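Local coordinates for protein autotransporter adhesin/invasin TibA (Escherichia coli, PDB 4Q1Q) that mediates adhesion to and invasion of human intestinal epithelial cells and bacterial aggregation, here as a heptosylated beta-helical fragment of its passenger region, at residues 123-132 against 145-153; 217-226 against 237-245. All blocks are in the same frame, centred on the assembly; numbering follows the deposited sequence.

Contact 1 (123-132 against 145-153). With 289 (D-glycero-alpha-D-manno-heptopyranose), chain L; 289 (D-glycero-alpha-D-manno-heptopyranose), chain M; 289 (D-glycero-alpha-D-manno-heptopyranose), chain B.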
loop_
_atom_site.group_PDB
_atom_site.type_symbol
_atom_site.label_atom_id
_atom_site.label_comp_id
_atom_site.label_asym_id
_atom_site.label_seq_id
_atom_site.Cartn_x
_atom_site.Cartn_y
_atom_site.Cartn_z
ATOM N N VAL A 123 -0.939 5.711 4.951
ATOM C CA VAL A 123 0.458 5.950 5.223
ATOM C C VAL A 123 0.744 7.344 4.682
ATOM O O VAL A 123 0.840 7.546 3.468
ATOM C CB VAL A 123 1.358 4.930 4.518
ATOM C CG1 VAL A 123 2.807 5.216 4.855
ATOM C CG2 VAL A 123 0.982 3.496 4.857
ATOM N N ILE A 124 0.873 8.305 5.582
ATOM C CA ILE A 124 0.912 9.702 5.177
ATOM C C ILE A 124 2.077 10.484 5.771
ATOM O O ILE A 124 2.816 10.000 6.625
ATOM C CB ILE A 124 -0.413 10.399 5.539
ATOM C CG1 ILE A 124 -0.629 10.393 7.054
ATOM C CG2 ILE A 124 -1.547 9.726 4.779
ATOM C CD1 ILE A 124 -2.066 10.568 7.498
ATOM N N SER A 125 2.281 11.692 5.262
ATOM C CA SER A 125 3.152 12.685 5.902
ATOM C C SER A 125 4.547 12.143 6.215
ATOM O O SER A 125 5.222 12.619 7.117
ATOM C CB SER A 125 2.507 13.240 7.185
ATOM O OG SER A 125 1.211 13.828 7.043
ATOM N N GLY A 126 5.021 11.150 5.472
ATOM C CA GLY A 126 6.344 10.609 5.742
ATOM C C GLY A 126 6.345 9.383 6.626
ATOM O O GLY A 126 7.385 8.971 7.117
ATOM N N GLY A 127 5.196 8.757 6.837
ATOM C CA GLY A 127 5.235 7.440 7.466
ATOM C C GLY A 127 5.678 6.364 6.484
ATOM O O GLY A 127 5.705 6.573 5.282
ATOM N N SER A 128 6.020 5.186 6.991
ATOM C CA SER A 128 6.476 4.093 6.158
ATOM C C SER A 128 5.713 2.839 6.533
ATOM O O SER A 128 5.452 2.556 7.707
ATOM C CB SER A 128 7.982 3.834 6.313
ATOM O OG SER A 128 8.622 5.014 6.763
ATOM N N ALA A 129 5.420 2.032 5.528
ATOM C CA ALA A 129 4.907 0.696 5.803
ATOM C C ALA A 129 5.614 -0.300 4.907
ATOM O O ALA A 129 5.823 -0.051 3.721
ATOM C CB ALA A 129 3.407 0.613 5.601
ATOM N N THR A 130 5.952 -1.446 5.487
ATOM C CA THR A 130 6.686 -2.449 4.759
ATOM C C THR A 130 5.826 -3.672 4.948
ATOM O O THR A 130 5.372 -3.933 6.059
ATOM C CB THR A 130 8.125 -2.607 5.301
ATOM O OG1 THR A 130 8.846 -1.369 5.159
ATOM C CG2 THR A 130 8.894 -3.689 4.559
ATOM N N SER A 131 5.632 -4.402 3.854
ATOM C CA SER A 131 5.054 -5.738 3.878
ATOM C C SER A 131 3.587 -5.754 4.270
ATOM O O SER A 131 3.066 -6.794 4.675
ATOM C CB SER A 131 5.859 -6.680 4.785
ATOM O OG SER A 131 7.134 -6.899 4.204
ATOM N N ALA A 132 2.911 -4.632 4.056
ATOM C CA ALA A 132 1.457 -4.636 4.092
ATOM C C ALA A 132 0.942 -5.744 3.175
ATOM O O ALA A 132 1.460 -5.959 2.082
ATOM C CB ALA A 132 0.914 -3.280 3.667
ATOM N N GLY A 145 4.395 12.212 1.044
ATOM C CA GLY A 145 5.617 11.821 1.724
ATOM C C GLY A 145 5.564 10.436 2.323
ATOM O O GLY A 145 6.597 9.904 2.730
ATOM N N GLY A 146 4.388 9.825 2.350
ATOM C CA GLY A 146 4.307 8.436 2.790
ATOM C C GLY A 146 4.917 7.447 1.823
ATOM O O GLY A 146 4.821 7.607 0.611
ATOM N N ILE A 147 5.579 6.428 2.365
ATOM C CA ILE A 147 6.308 5.480 1.539
ATOM C C ILE A 147 5.960 4.065 1.950
ATOM O O ILE A 147 5.967 3.722 3.140
ATOM C CB ILE A 147 7.833 5.651 1.649
ATOM C CG1 ILE A 147 8.202 7.103 1.310
ATOM C CG2 ILE A 147 8.535 4.664 0.726
ATOM C CD1 ILE A 147 9.686 7.421 1.302
ATOM N N VAL A 148 5.658 3.240 0.952
ATOM C CA VAL A 148 5.314 1.846 1.216
ATOM C C VAL A 148 6.221 0.941 0.399
ATOM O O VAL A 148 6.554 1.254 -0.745
ATOM C CB VAL A 148 3.835 1.499 0.928
ATOM C CG1 VAL A 148 2.918 2.330 1.803
ATOM C CG2 VAL A 148 3.479 1.713 -0.538
ATOM N N LYS A 149 6.656 -0.149 1.022
ATOM C CA LYS A 149 7.675 -0.998 0.430
ATOM C C LYS A 149 7.181 -2.410 0.580
ATOM O O LYS A 149 6.695 -2.765 1.644
ATOM C CB LYS A 149 9.042 -0.798 1.086
ATOM C CG LYS A 149 10.007 -1.959 0.862
ATOM C CD LYS A 149 11.348 -1.751 1.546
ATOM C CE LYS A 149 12.363 -1.153 0.586
ATOM N NZ LYS A 149 13.473 -0.473 1.310
ATOM N N ALA A 150 7.295 -3.180 -0.500
ATOM C CA ALA A 150 6.963 -4.600 -0.512
ATOM C C ALA A 150 5.517 -4.851 -0.127
ATOM O O ALA A 150 5.225 -5.851 0.518
ATOM C CB ALA A 150 7.886 -5.402 0.404
ATOM N N THR A 151 4.612 -3.965 -0.526
ATOM C CA THR A 151 3.181 -4.254 -0.431
ATOM C C THR A 151 2.770 -5.380 -1.391
ATOM O O THR A 151 3.118 -5.353 -2.573
ATOM C CB THR A 151 2.343 -3.008 -0.783
ATOM O OG1 THR A 151 2.846 -1.840 -0.110
ATOM C CG2 THR A 151 0.896 -3.205 -0.385
ATOM N N SER A 152 2.034 -6.359 -0.869
ATOM C CA SER A 152 1.340 -7.377 -1.646
ATOM C C SER A 152 -0.120 -6.965 -1.811
ATOM O O SER A 152 -0.869 -6.918 -0.833
ATOM C CB SER A 152 1.392 -8.756 -0.968
ATOM O OG SER A 152 2.719 -9.263 -0.940
ATOM N N VAL A 153 -0.485 -6.612 -3.041
ATOM C CA VAL A 153 -1.870 -6.248 -3.333
ATOM C C VAL A 153 -2.480 -7.518 -3.909
ATOM O O VAL A 153 -2.243 -7.863 -5.055
ATOM C CB VAL A 153 -2.042 -5.078 -4.322
ATOM C CG1 VAL A 153 -3.521 -4.736 -4.466
ATOM C CG2 VAL A 153 -1.327 -3.817 -3.856
HETATM O O7 289 L . 10.788 4.155 11.366
HETATM C C7 289 L . 10.621 4.877 10.142
HETATM C C6 289 L . 10.831 3.933 8.963
HETATM O O6 289 L . 12.233 3.705 8.780
HETATM C C5 289 L . 10.126 2.603 9.196
HETATM O O5 289 L . 8.723 2.765 8.990
HETATM C C1 289 L . 7.997 1.589 9.338
HETATM C C2 289 L . 8.393 0.452 8.404
HETATM O O2 289 L . 7.984 0.768 7.069
HETATM C C3 289 L . 9.899 0.220 8.433
HETATM O O3 289 L . 10.262 -0.688 7.388
HETATM C C4 289 L . 10.657 1.531 8.253
HETATM O O4 289 L . 12.049 1.316 8.510
HETATM O O7 289 M . 1.595 18.921 7.488
HETATM C C7 289 M . 0.165 18.925 7.437
HETATM C C6 289 M . -0.362 17.497 7.523
HETATM O O6 289 M . -1.783 17.530 7.355
HETATM C C5 289 M . 0.280 16.559 6.501
HETATM O O5 289 M . 1.016 15.607 7.275
HETATM C C1 289 M . 0.333 14.462 7.796
HETATM C C2 289 M . -1.146 14.288 7.448
HETATM O O2 289 M . -2.003 15.059 8.301
HETATM C C3 289 M . -1.493 14.695 6.022
HETATM O O3 289 M . -2.898 14.951 5.895
HETATM C C4 289 M . -0.717 15.918 5.529
HETATM O O4 289 M . -0.059 15.457 4.341
HETATM O O7 289 B . 4.646 -11.095 3.998
HETATM C C7 289 B . 5.335 -10.748 5.208
HETATM C C6 289 B . 6.855 -10.731 5.058
HETATM O O6 289 B . 7.219 -12.029 4.577
HETATM C C5 289 B . 7.390 -9.611 4.161
HETATM O O5 289 B . 7.953 -8.687 5.089
HETATM C C1 289 B . 8.290 -7.440 4.477
HETATM C C2 289 B . 9.521 -7.681 3.624
HETATM O O2 289 B . 10.579 -8.241 4.402
HETATM C C3 289 B . 9.064 -8.639 2.536
HETATM O O3 289 B . 10.179 -8.915 1.686
HETATM C C4 289 B . 8.489 -9.912 3.145
HETATM O O4 289 B . 8.020 -10.697 2.042
#
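Ser128, Ala129 and Thr130 pair in parallel with Ile147, Val148 and Lys149, the strand axes 4.7 Å apart and at 10° to one another. Gly127 O takes Ile147 N, Ile147 O takes Ala129 N, and Ala129 O takes Lys149 N at 2.8 Å; Lys149 O then receives Ser131 N, and past the corner Ser152 N reaches Ala132 O. Inside the coil Val148 CG1 meets Ala129 CB from its own pair at 4.2 Å and Val123 CG2 from strand 120-124 at 3.8 Å. Val148 CG1 stands beside its own backbone N (chi1 -61°), which turns that branch back to the preceding coil, while Gln140 and Val142 also touch this valine. The outer face carries Thr130 OG1, hydrogen-bonded at 2.7 Å to O3 of a heptose whose O5 lies over Ser128 CB; the methylene CB of Lys149 runs alongside Thr130 before the amine leads away. Two more heptoses are attached at opposite ends of 128-130, C1 to Ser125 OG and C1 to Ser131 OG. At the turn 124-127 Gly126 CA makes a CA-H...O contact of 3.1 Å with Gly145 O, and just before it Gly146 CA lies 3.6 Å from Val123 O. Parallel coils stacked in register are characteristic of the right-handed beta-helix of autotransporter passengers; the sugar-bearing hydroxyls are a feature of TibA.

Contact 2 (217-226 against 237-245). With 289 (D-glycero-alpha-D-manno-heptopyranose), chain T; 289 (D-glycero-alpha-D-manno-heptopyranose), chain S; 289 (D-glycero-alpha-D-manno-heptopyranose), chain U; 289 (D-glycero-alpha-D-manno-heptopyranose), chain C.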
loop_
_atom_site.group_PDB
_atom_site.type_symbol
_atom_site.label_atom_id
_atom_site.label_comp_id
_atom_site.label_asym_id
_atom_site.label_seq_id
_atom_site.Cartn_x
_atom_site.Cartn_y
_atom_site.Cartn_z
ATOM N N VAL A 217 -1.612 2.974 -19.079
ATOM C CA VAL A 217 -1.052 4.308 -18.951
ATOM C C VAL A 217 -2.046 5.314 -19.528
ATOM O O VAL A 217 -2.240 5.418 -20.731
ATOM C CB VAL A 217 0.322 4.397 -19.639
ATOM C CG1 VAL A 217 0.993 5.734 -19.373
ATOM C CG2 VAL A 217 1.196 3.258 -19.125
ATOM N N SER A 218 -2.643 6.115 -18.660
ATOM C CA SER A 218 -3.628 7.071 -19.133
ATOM C C SER A 218 -3.046 8.468 -19.060
ATOM O O SER A 218 -1.869 8.662 -18.741
ATOM C CB SER A 218 -4.898 6.975 -18.303
ATOM O OG SER A 218 -5.533 5.751 -18.604
ATOM N N SER A 219 -3.896 9.406 -19.467
ATOM C CA SER A 219 -3.549 10.804 -19.643
ATOM C C SER A 219 -2.706 11.376 -18.511
ATOM O O SER A 219 -3.071 11.345 -17.329
ATOM C CB SER A 219 -4.833 11.621 -19.818
ATOM O OG SER A 219 -4.518 12.955 -20.189
ATOM N N GLY A 220 -1.552 11.904 -18.906
ATOM C CA GLY A 220 -0.623 12.488 -17.952
ATOM C C GLY A 220 0.264 11.431 -17.311
ATOM O O GLY A 220 1.199 11.787 -16.606
ATOM N N GLY A 221 -0.033 10.148 -17.507
ATOM C CA GLY A 221 0.746 9.094 -16.870
ATOM C C GLY A 221 2.009 8.813 -17.637
ATOM O O GLY A 221 2.101 9.053 -18.842
ATOM N N SER A 222 3.007 8.280 -16.944
ATOM C CA SER A 222 4.291 8.040 -17.599
ATOM C C SER A 222 4.969 6.790 -17.042
ATOM O O SER A 222 5.120 6.660 -15.828
ATOM C CB SER A 222 5.173 9.290 -17.467
ATOM O OG SER A 222 6.529 9.016 -17.791
ATOM N N ALA A 223 5.314 5.845 -17.908
ATOM C CA ALA A 223 6.057 4.650 -17.495
ATOM C C ALA A 223 7.456 4.674 -18.095
ATOM O O ALA A 223 7.640 5.088 -19.244
ATOM C CB ALA A 223 5.341 3.384 -17.918
ATOM N N THR A 224 8.440 4.289 -17.285
ATOM C CA THR A 224 9.842 4.249 -17.705
ATOM C C THR A 224 10.442 2.917 -17.300
ATOM O O THR A 224 10.382 2.535 -16.132
ATOM C CB THR A 224 10.644 5.422 -17.113
ATOM O OG1 THR A 224 10.126 6.652 -17.651
ATOM C CG2 THR A 224 12.125 5.325 -17.466
ATOM N N ASN A 225 11.011 2.217 -18.277
ATOM C CA ASN A 225 11.853 1.054 -18.041
ATOM C C ASN A 225 10.906 -0.043 -17.609
ATOM O O ASN A 225 10.815 -0.427 -16.440
ATOM C CB ASN A 225 13.000 1.303 -17.054
ATOM C CG ASN A 225 13.747 0.033 -16.692
ATOM O OD1 ASN A 225 13.800 -0.927 -17.456
ATOM N ND2 ASN A 225 14.305 0.011 -15.493
ATOM N N THR A 226 10.170 -0.519 -18.608
ATOM C CA THR A 226 9.157 -1.528 -18.348
ATOM C C THR A 226 9.554 -2.787 -19.095
ATOM O O THR A 226 10.058 -2.694 -20.212
ATOM C CB THR A 226 7.774 -1.061 -18.822
ATOM O OG1 THR A 226 7.460 0.180 -18.182
ATOM C CG2 THR A 226 6.710 -2.115 -18.501
ATOM N N TYR A 237 -2.905 4.857 -23.388
ATOM C CA TYR A 237 -4.109 5.529 -23.865
ATOM C C TYR A 237 -3.716 6.950 -24.243
ATOM O O TYR A 237 -2.537 7.319 -24.170
ATOM C CB TYR A 237 -5.239 5.516 -22.840
ATOM C CG TYR A 237 -5.710 4.119 -22.577
ATOM C CD1 TYR A 237 -5.068 3.335 -21.636
ATOM C CD2 TYR A 237 -6.809 3.596 -23.241
ATOM C CE1 TYR A 237 -5.491 2.047 -21.373
ATOM C CE2 TYR A 237 -7.251 2.315 -22.984
ATOM C CZ TYR A 237 -6.586 1.552 -22.048
ATOM O OH TYR A 237 -6.987 0.265 -21.798
ATOM N N ILE A 238 -4.715 7.705 -24.688
ATOM C CA ILE A 238 -4.486 9.033 -25.232
ATOM C C ILE A 238 -3.766 9.890 -24.202
ATOM O O ILE A 238 -4.195 9.976 -23.064
ATOM C CB ILE A 238 -5.755 9.716 -25.802
ATOM C CG1 ILE A 238 -5.394 11.140 -26.250
ATOM C CG2 ILE A 238 -6.926 9.713 -24.830
ATOM C CD1 ILE A 238 -6.177 11.615 -27.462
ATOM N N ASP A 239 -2.657 10.490 -24.634
ATOM C CA ASP A 239 -1.862 11.421 -23.856
ATOM C C ASP A 239 -1.123 10.714 -22.718
ATOM O O ASP A 239 -0.584 11.396 -21.848
ATOM C CB ASP A 239 -2.725 12.564 -23.314
ATOM C CG ASP A 239 -3.220 13.513 -24.405
ATOM O OD1 ASP A 239 -2.438 13.866 -25.313
ATOM O OD2 ASP A 239 -4.400 13.915 -24.356
ATOM N N GLY A 240 -1.078 9.383 -22.743
ATOM C CA GLY A 240 -0.164 8.619 -21.887
ATOM C C GLY A 240 1.170 8.478 -22.579
ATOM O O GLY A 240 1.194 8.489 -23.815
ATOM N N ASN A 241 2.250 8.374 -21.802
ATOM C CA ASN A 241 3.600 8.202 -22.349
ATOM C C ASN A 241 4.353 7.046 -21.736
ATOM O O ASN A 241 4.266 6.842 -20.535
ATOM C CB ASN A 241 4.506 9.388 -22.053
ATOM C CG ASN A 241 4.172 10.569 -22.923
ATOM O OD1 ASN A 241 4.731 10.739 -24.010
ATOM N ND2 ASN A 241 3.191 11.334 -22.481
ATOM N N VAL A 242 5.117 6.328 -22.545
ATOM C CA VAL A 242 6.034 5.342 -21.986
ATOM C C VAL A 242 7.381 5.435 -22.684
ATOM O O VAL A 242 7.476 5.856 -23.839
ATOM C CB VAL A 242 5.469 3.908 -22.025
ATOM C CG1 VAL A 242 4.095 3.890 -21.377
ATOM C CG2 VAL A 242 5.337 3.357 -23.432
ATOM N N THR A 243 8.420 5.071 -21.939
ATOM C CA THR A 243 9.768 5.068 -22.487
ATOM C C THR A 243 10.577 3.881 -21.959
ATOM O O THR A 243 10.348 3.352 -20.867
ATOM C CB THR A 243 10.477 6.417 -22.277
ATOM O OG1 THR A 243 11.653 6.419 -23.097
ATOM C CG2 THR A 243 10.836 6.616 -20.827
ATOM N N GLU A 244 11.462 3.388 -22.816
ATOM C CA GLU A 244 12.345 2.289 -22.447
ATOM C C GLU A 244 11.453 1.131 -22.036
ATOM O O GLU A 244 11.484 0.672 -20.899
ATOM C CB GLU A 244 13.304 2.652 -21.307
ATOM C CG GLU A 244 14.249 3.808 -21.594
ATOM C CD GLU A 244 15.072 4.195 -20.367
ATOM O OE1 GLU A 244 15.350 5.402 -20.188
ATOM O OE2 GLU A 244 15.407 3.293 -19.562
ATOM N N THR A 245 10.632 0.684 -22.978
ATOM C CA THR A 245 9.872 -0.537 -22.808
ATOM C C THR A 245 10.594 -1.598 -23.629
ATOM O O THR A 245 10.913 -1.413 -24.806
ATOM C CB THR A 245 8.432 -0.371 -23.316
ATOM O OG1 THR A 245 7.791 0.658 -22.563
ATOM C CG2 THR A 245 7.638 -1.639 -23.139
HETATM O O7 289 T . -9.024 9.939 -17.773
HETATM C C7 289 T . -7.979 8.967 -17.660
HETATM C C6 289 T . -8.631 7.618 -17.400
HETATM O O6 289 T . -10.038 7.702 -17.638
HETATM C C5 289 T . -8.050 6.519 -18.276
HETATM O O5 289 T . -7.262 5.809 -17.323
HETATM C C1 289 T . -6.316 4.958 -17.935
HETATM C C2 289 T . -7.121 3.875 -18.631
HETATM O O2 289 T . -7.759 3.090 -17.620
HETATM C C3 289 T . -8.109 4.488 -19.619
HETATM O O3 289 T . -8.907 3.458 -20.223
HETATM C C4 289 T . -8.989 5.511 -18.926
HETATM O O4 289 T . -9.841 6.051 -19.941
HETATM O O7 289 S . 7.420 12.950 -12.457
HETATM C C7 289 S . 6.749 12.749 -13.707
HETATM C C6 289 S . 7.563 11.903 -14.692
HETATM O O6 289 S . 8.580 12.708 -15.302
HETATM C C5 289 S . 8.122 10.620 -14.061
HETATM O O5 289 S . 7.199 9.639 -14.543
HETATM C C1 289 S . 7.482 8.301 -14.128
HETATM C C2 289 S . 8.709 7.949 -14.953
HETATM O O2 289 S . 8.583 8.371 -16.319
HETATM C C3 289 S . 9.803 8.707 -14.212
HETATM O O3 289 S . 11.071 8.248 -14.679
HETATM C C4 289 S . 9.551 10.200 -14.423
HETATM O O4 289 S . 10.526 10.869 -13.623
HETATM O O7 289 U . -8.906 15.505 -16.908
HETATM C C7 289 U . -7.990 14.723 -17.675
HETATM C C6 289 U . -6.593 15.291 -17.440
HETATM O O6 289 U . -6.070 14.937 -16.161
HETATM C C5 289 U . -5.549 14.761 -18.404
HETATM O O5 289 U . -6.198 14.061 -19.467
HETATM C C1 289 U . -5.368 13.854 -20.611
HETATM C C2 289 U . -4.948 15.222 -21.132
HETATM O O2 289 U . -6.096 16.060 -21.316
HETATM C C3 289 U . -3.965 15.722 -20.080
HETATM O O3 289 U . -3.273 16.933 -20.393
HETATM C C4 289 U . -4.751 15.987 -18.813
HETATM O O4 289 U . -3.812 16.315 -17.786
HETATM O O7 289 C . 2.070 16.301 -24.855
HETATM C C7 289 C . 2.498 15.146 -24.122
HETATM C C6 289 C . 1.902 13.818 -24.604
HETATM O O6 289 C . 0.590 13.953 -25.169
HETATM C C5 289 C . 2.767 13.085 -25.634
HETATM O O5 289 C . 1.959 12.050 -26.202
HETATM C C1 289 C . 2.712 11.176 -27.046
HETATM C C2 289 C . 3.081 11.984 -28.288
HETATM O O2 289 C . 1.961 12.576 -28.958
HETATM C C3 289 C . 4.014 13.108 -27.848
HETATM O O3 289 C . 4.344 13.909 -28.988
HETATM C C4 289 C . 3.366 13.946 -26.750
HETATM O O4 289 C . 4.389 14.790 -26.214
HETATM O O HOH W 1 -5.954 8.504 -21.363
HETATM O O HOH W 2 1.910 11.369 -20.063
#
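Paired on one face, Thr224 and Thr243 lie side by side, and their first torsions decide which branches touch: chi1 of -65° sets Thr224 OG1 beside its backbone N, whereas -167° swings Thr243 OG1 toward its carbonyl side and leaves CG2 to face the neighbour, 3.3 Å from Thr224 OG1. That same OG1 shares O2 of one heptose with Ser222 OG, at 2.7 and 2.6 Å, a two-hydroxyl grip on a single sugar oxygen. Facing inward, Val242 CG1 touches both Val217 CG2 and Ala223 CB at 3.7 Å. The heptose bonded to Ser218 OG lies over one face of the Tyr237 ring, its O3 3.4 Å above the plane and offset toward the rim; Val217 O is at the ring edge and also accepts Tyr237 N in a nearly straight bond. Ser219 OG carries another heptose and packs against Asp239 CB, 3.6 Å away. Gly220 N binds Asp239 O from well above the carbonyl plane, and two waters fill in: one links Ser219 N to Ile238 O, the other joins Gly221 O to Asp239 O. After the corner Thr226 pairs with Thr245, whose OG1 bonds Gln234. Strand 260-266 continues the stack beyond 241-245, strand 203-209 pairs with 222-224 on the side away from 241-243, and strands 214-217 and 233-236 face the pair from across the core.

Overall arrangement
Contact 1 and contact 2 follow one another along the chain, 123-153 before 217-245, and join successive coils of the same beta-helix. Their centres are 24 Å apart and their nearest atoms about 16 Å, so they do not touch; contact 1 lies near the middle of the fragment, contact 2 nearer its C-terminal end. Strands 128-130, 147-149, 222-224 and 241-247 belong to one run of parallel pairs, with 166-168, 185-187 and 203-209 between them. Strands 120-124 and 214-217 likewise share the second parallel stack. Both contacts have an inward Val-Ala-Val trio and an outward Ser/Thr pair holding a heptose, consistent with approximate 19-residue repeats, though the outward residues of 147-149 and 241-243 differ.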